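Local coordinates for autoinducer 2-binding protein LsrB (PDB 6DSP) that binds the quorum-sensing signal autoinducer-2 in its cyclic tetrahydroxytetrahydrofuran form, as a receptor of the bacterial solute-binding protein family, at residues Y156-Y160 with W171-E176. Numbering follows the deposited sequence.
Sequences YCWHY and WQVEGE. With PAV ((2R,4S)-2-methyl-2,3,3,4-tetrahydroxytetrahydrofuran), chain C.
W158 and Y156 converge on one carboxylate oxygen of E176. W158 NE1 donates to E176 OE1 at 2.9 Å with an N-H...O angle of 156°, and OE1 lies close to the indole plane but is met from above the carboxylate plane. Y156 OH donates the second bond, 2.6 Å, to the syn lone pair of E176 OE1; two donors on one oxygen restrict rotation of the carboxylate and would probably favour its ionised form. With CG anti to the carbonyl carbon and the chain bent at the CB-CG bond, the E176 carboxylate is brought to these donors. One face of the same indole is taken by Q172, whose CG sits 3.8 Å from the centroid of the W158 five-membered ring and 14° off its normal, a CH-pi contact. At the indole edge, W158 CZ2 meets G175 CA at 3.9 Å, where the absence of a side chain lets the ring lie against the helix backbone. Y160 reaches Q172 from another side, its OH 3.4 Å from Q172 CB. The strand and helix segments run nearly antiparallel, at 168° with axes 10.7 Å apart, as expected for the first half of the right-handed beta-alpha-beta crossover 155-160, 166-182, 187-195 in a periplasmic-binding-protein lobe. Further out, N188 binds E176 OE2, Q172 NE2 is hydrogen-bonded to N193 OD1, and N169 to Y160 OH, so residues on both the helix and the next strand position the polar ends. At the ligand end, W171 turns its indole to the bound autoinducer, CH2 lying 3.5 Å from PAV O13, while F250 packs edge-to-face with it.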
ATOM      1  N   TYR A 156      15.708  -1.874  15.655  1.00 14.39           N
ATOM      2  CA  TYR A 156      14.957  -1.785  14.404  1.00 14.33           C
ATOM      3  C   TYR A 156      14.484  -0.355  14.166  1.00 13.87           C
ATOM      4  O   TYR A 156      14.537   0.508  15.044  1.00 14.56           O
ATOM      5  CB  TYR A 156      13.746  -2.732  14.414  1.00 14.06           C
ATOM      6  CG  TYR A 156      12.635  -2.210  15.279  1.00 14.47           C
ATOM      7  CD1 TYR A 156      12.647  -2.381  16.678  1.00 15.34           C
ATOM      8  CD2 TYR A 156      11.571  -1.524  14.720  1.00 14.73           C
ATOM      9  CE1 TYR A 156      11.631  -1.861  17.450  1.00 15.84           C
ATOM     10  CE2 TYR A 156      10.559  -1.009  15.501  1.00 15.19           C
ATOM     11  CZ  TYR A 156      10.599  -1.156  16.839  1.00 15.61           C
ATOM     12  OH  TYR A 156       9.582  -0.641  17.595  1.00 16.35           O
ATOM     13  N   CYS A 157      13.994  -0.126  12.950  1.00 13.52           N
ATOM     14  CA  CYS A 157      13.228   1.093  12.675  1.00 13.41           C
ATOM     15  C   CYS A 157      12.364   0.847  11.459  1.00 12.70           C
ATOM     16  O   CYS A 157      12.455  -0.198  10.804  1.00 13.37           O
ATOM     17  CB  CYS A 157      14.138   2.324  12.450  1.00 14.48           C
ATOM     18  SG  CYS A 157      15.066   2.363  10.913  1.00 15.08           S
ATOM     19  N   TRP A 158      11.525   1.842  11.154  1.00 12.39           N
ATOM     20  CA  TRP A 158      10.646   1.840   9.991  1.00 12.20           C
ATOM     21  C   TRP A 158      11.182   2.819   8.942  1.00 12.15           C
ATOM     22  O   TRP A 158      11.697   3.896   9.285  1.00 13.62           O
ATOM     23  CB  TRP A 158       9.223   2.287  10.380  1.00 12.72           C
ATOM     24  CG  TRP A 158       8.535   1.394  11.360  1.00 13.28           C
ATOM     25  CD1 TRP A 158       8.773   1.306  12.703  1.00 14.57           C
ATOM     26  CD2 TRP A 158       7.449   0.510  11.081  1.00 13.32           C
ATOM     27  NE1 TRP A 158       7.913   0.385  13.266  1.00 14.48           N
ATOM     28  CE2 TRP A 158       7.087  -0.111  12.294  1.00 14.09           C
ATOM     29  CE3 TRP A 158       6.742   0.185   9.923  1.00 14.15           C
ATOM     30  CZ2 TRP A 158       6.073  -1.069  12.370  1.00 14.54           C
ATOM     31  CZ3 TRP A 158       5.735  -0.748   9.991  1.00 14.71           C
ATOM     32  CH2 TRP A 158       5.392  -1.357  11.205  1.00 15.03           C
ATOM     33  N   HIS A 159      11.097   2.419   7.674  1.00 11.55           N
ATOM     34  CA  HIS A 159      11.500   3.239   6.514  1.00 11.83           C
ATOM     35  C   HIS A 159      10.355   3.156   5.512  1.00 11.31           C
ATOM     36  O   HIS A 159      10.084   2.086   4.957  1.00 11.87           O
ATOM     37  CB  HIS A 159      12.806   2.692   5.911  1.00 12.13           C
ATOM     38  CG  HIS A 159      13.222   3.368   4.630  1.00 12.03           C
ATOM     39  ND1 HIS A 159      14.286   2.919   3.870  1.00 12.59           N
ATOM     40  CD2 HIS A 159      12.694   4.426   3.954  1.00 11.98           C
ATOM     41  CE1 HIS A 159      14.401   3.674   2.785  1.00 12.17           C
ATOM     42  NE2 HIS A 159      13.447   4.590   2.811  1.00 11.77           N
ATOM     43  N   TYR A 160       9.659   4.273   5.308  1.00 11.00           N
ATOM     44  CA  TYR A 160       8.545   4.258   4.352  1.00 10.73           C
ATOM     45  C   TYR A 160       8.464   5.616   3.656  1.00 11.17           C
ATOM     46  O   TYR A 160       9.454   6.348   3.578  1.00 11.66           O
ATOM     47  CB  TYR A 160       7.268   3.704   4.993  1.00 10.81           C
ATOM     48  CG  TYR A 160       6.728   4.362   6.238  1.00 10.94           C
ATOM     49  CD1 TYR A 160       7.258   4.083   7.491  1.00 11.38           C
ATOM     50  CD2 TYR A 160       5.626   5.213   6.159  1.00 11.45           C
ATOM     51  CE1 TYR A 160       6.677   4.620   8.642  1.00 11.98           C
ATOM     52  CE2 TYR A 160       5.074   5.766   7.306  1.00 11.84           C
ATOM     53  CZ  TYR A 160       5.608   5.457   8.539  1.00 12.17           C
ATOM     54  OH  TYR A 160       5.053   5.952   9.684  1.00 13.76           O
ATOM     55  N   TRP A 171      -0.316   1.336   9.400  1.00 13.21           N
ATOM     56  CA  TRP A 171       0.415   0.107   9.676  1.00 13.47           C
ATOM     57  C   TRP A 171       1.518   0.329  10.700  1.00 14.33           C
ATOM     58  O   TRP A 171       1.750  -0.535  11.540  1.00 14.68           O
ATOM     59  CB  TRP A 171       0.990  -0.483   8.391  1.00 13.21           C
ATOM     60  CG  TRP A 171      -0.001  -0.617   7.278  1.00 12.32           C
ATOM     61  CD1 TRP A 171      -1.348  -0.702   7.358  1.00 13.18           C
ATOM     62  CD2 TRP A 171       0.319  -0.579   5.882  1.00 12.39           C
ATOM     63  NE1 TRP A 171      -1.902  -0.731   6.097  1.00 12.84           N
ATOM     64  CE2 TRP A 171      -0.890  -0.650   5.176  1.00 12.65           C
ATOM     65  CE3 TRP A 171       1.520  -0.494   5.158  1.00 12.64           C
ATOM     66  CZ2 TRP A 171      -0.931  -0.650   3.778  1.00 12.96           C
ATOM     67  CZ3 TRP A 171       1.469  -0.468   3.775  1.00 13.12           C
ATOM     68  CH2 TRP A 171       0.245  -0.540   3.101  1.00 13.34           C
ATOM     69  N   GLN A 172       2.246   1.444  10.603  1.00 13.87           N
ATOM     70  CA  GLN A 172       3.289   1.754  11.569  1.00 13.71           C
ATOM     71  C   GLN A 172       2.696   1.861  12.962  1.00 14.19           C
ATOM     72  O   GLN A 172       3.231   1.286  13.908  1.00 15.17           O
ATOM     73  CB  GLN A 172       4.012   3.036  11.155  1.00 14.41           C
ATOM     74  CG  GLN A 172       5.274   3.319  11.915  1.00 15.50           C
ATOM     75  CD  GLN A 172       5.112   4.105  13.187  1.00 16.66           C
ATOM     76  OE1 GLN A 172       4.032   4.315  13.671  1.00 18.11           O
ATOM     77  NE2 GLN A 172       6.235   4.509  13.745  1.00 16.90           N
ATOM     78  N   VAL A 173       1.550   2.509  13.084  1.00 14.49           N
ATOM     79  CA  VAL A 173       0.947   2.665  14.409  1.00 15.46           C
ATOM     80  C   VAL A 173       0.597   1.309  14.997  1.00 15.98           C
ATOM     81  O   VAL A 173       0.878   1.030  16.170  1.00 16.83           O
ATOM     82  CB  VAL A 173      -0.274   3.597  14.333  1.00 16.85           C
ATOM     83  CG1 VAL A 173      -1.064   3.522  15.609  1.00 17.49           C
ATOM     84  CG2 VAL A 173       0.182   5.023  14.057  1.00 17.25           C
ATOM     85  N   GLU A 174      -0.024   0.444  14.197  1.00 16.20           N
ATOM     86  CA  GLU A 174      -0.410  -0.870  14.702  1.00 17.73           C
ATOM     87  C   GLU A 174       0.796  -1.771  14.901  1.00 17.18           C
ATOM     88  O   GLU A 174       0.832  -2.542  15.877  1.00 18.11           O
ATOM     89  CB  GLU A 174      -1.407  -1.518  13.751  1.00 20.21           C
ATOM     90  CG  GLU A 174      -2.785  -0.835  13.780  1.00 23.50           C
ATOM     91  CD  GLU A 174      -3.349  -0.778  15.188  1.00 28.47           C
ATOM     92  OE1 GLU A 174      -3.288  -1.809  15.877  1.00 29.91           O
ATOM     93  OE2 GLU A 174      -3.790   0.313  15.611  1.00 30.88           O
ATOM     94  N   GLY A 175       1.791  -1.694  14.016  1.00 16.09           N
ATOM     95  CA  GLY A 175       2.989  -2.500  14.185  1.00 15.81           C
ATOM     96  C   GLY A 175       3.765  -2.109  15.427  1.00 15.82           C
ATOM     97  O   GLY A 175       4.270  -2.972  16.147  1.00 16.76           O
ATOM     98  N   GLU A 176       3.842  -0.809  15.711  1.00 15.99           N
ATOM     99  CA  GLU A 176       4.512  -0.355  16.924  1.00 16.63           C
ATOM    100  C   GLU A 176       3.782  -0.830  18.171  1.00 17.65           C
ATOM    101  O   GLU A 176       4.423  -1.228  19.146  1.00 18.36           O
ATOM    102  CB  GLU A 176       4.649   1.168  16.946  1.00 16.67           C
ATOM    103  CG  GLU A 176       5.739   1.722  16.048  1.00 17.23           C
ATOM    104  CD  GLU A 176       7.130   1.374  16.578  1.00 18.67           C
ATOM    105  OE1 GLU A 176       7.668   0.375  16.136  1.00 18.94           O
ATOM    106  OE2 GLU A 176       7.671   2.048  17.490  1.00 21.15           O
TER
HETATM  107  O2  PAV C 401       3.293  -0.488   0.668  1.00 16.29           O
HETATM  108  C2  PAV C 401       2.726  -0.061  -0.589  1.00 12.17           C
HETATM  109  C1  PAV C 401       2.748  -1.174  -1.660  1.00 16.09           C
HETATM  110  O5  PAV C 401       3.753   0.944  -1.125  1.00 11.84           O
HETATM  111  C5  PAV C 401       3.087   1.776  -1.971  1.00 12.63           C
HETATM  112  C4  PAV C 401       1.581   1.487  -1.827  1.00 13.53           C
HETATM  113  O4  PAV C 401       0.845   2.704  -1.744  1.00 12.39           O
HETATM  114  C3  PAV C 401       1.552   0.635  -0.553  1.00 12.52           C
HETATM  115  O3  PAV C 401       0.461  -0.244  -0.577  1.00 13.45           O
HETATM  116  O13 PAV C 401       1.519   1.465   0.586  1.00 12.53           O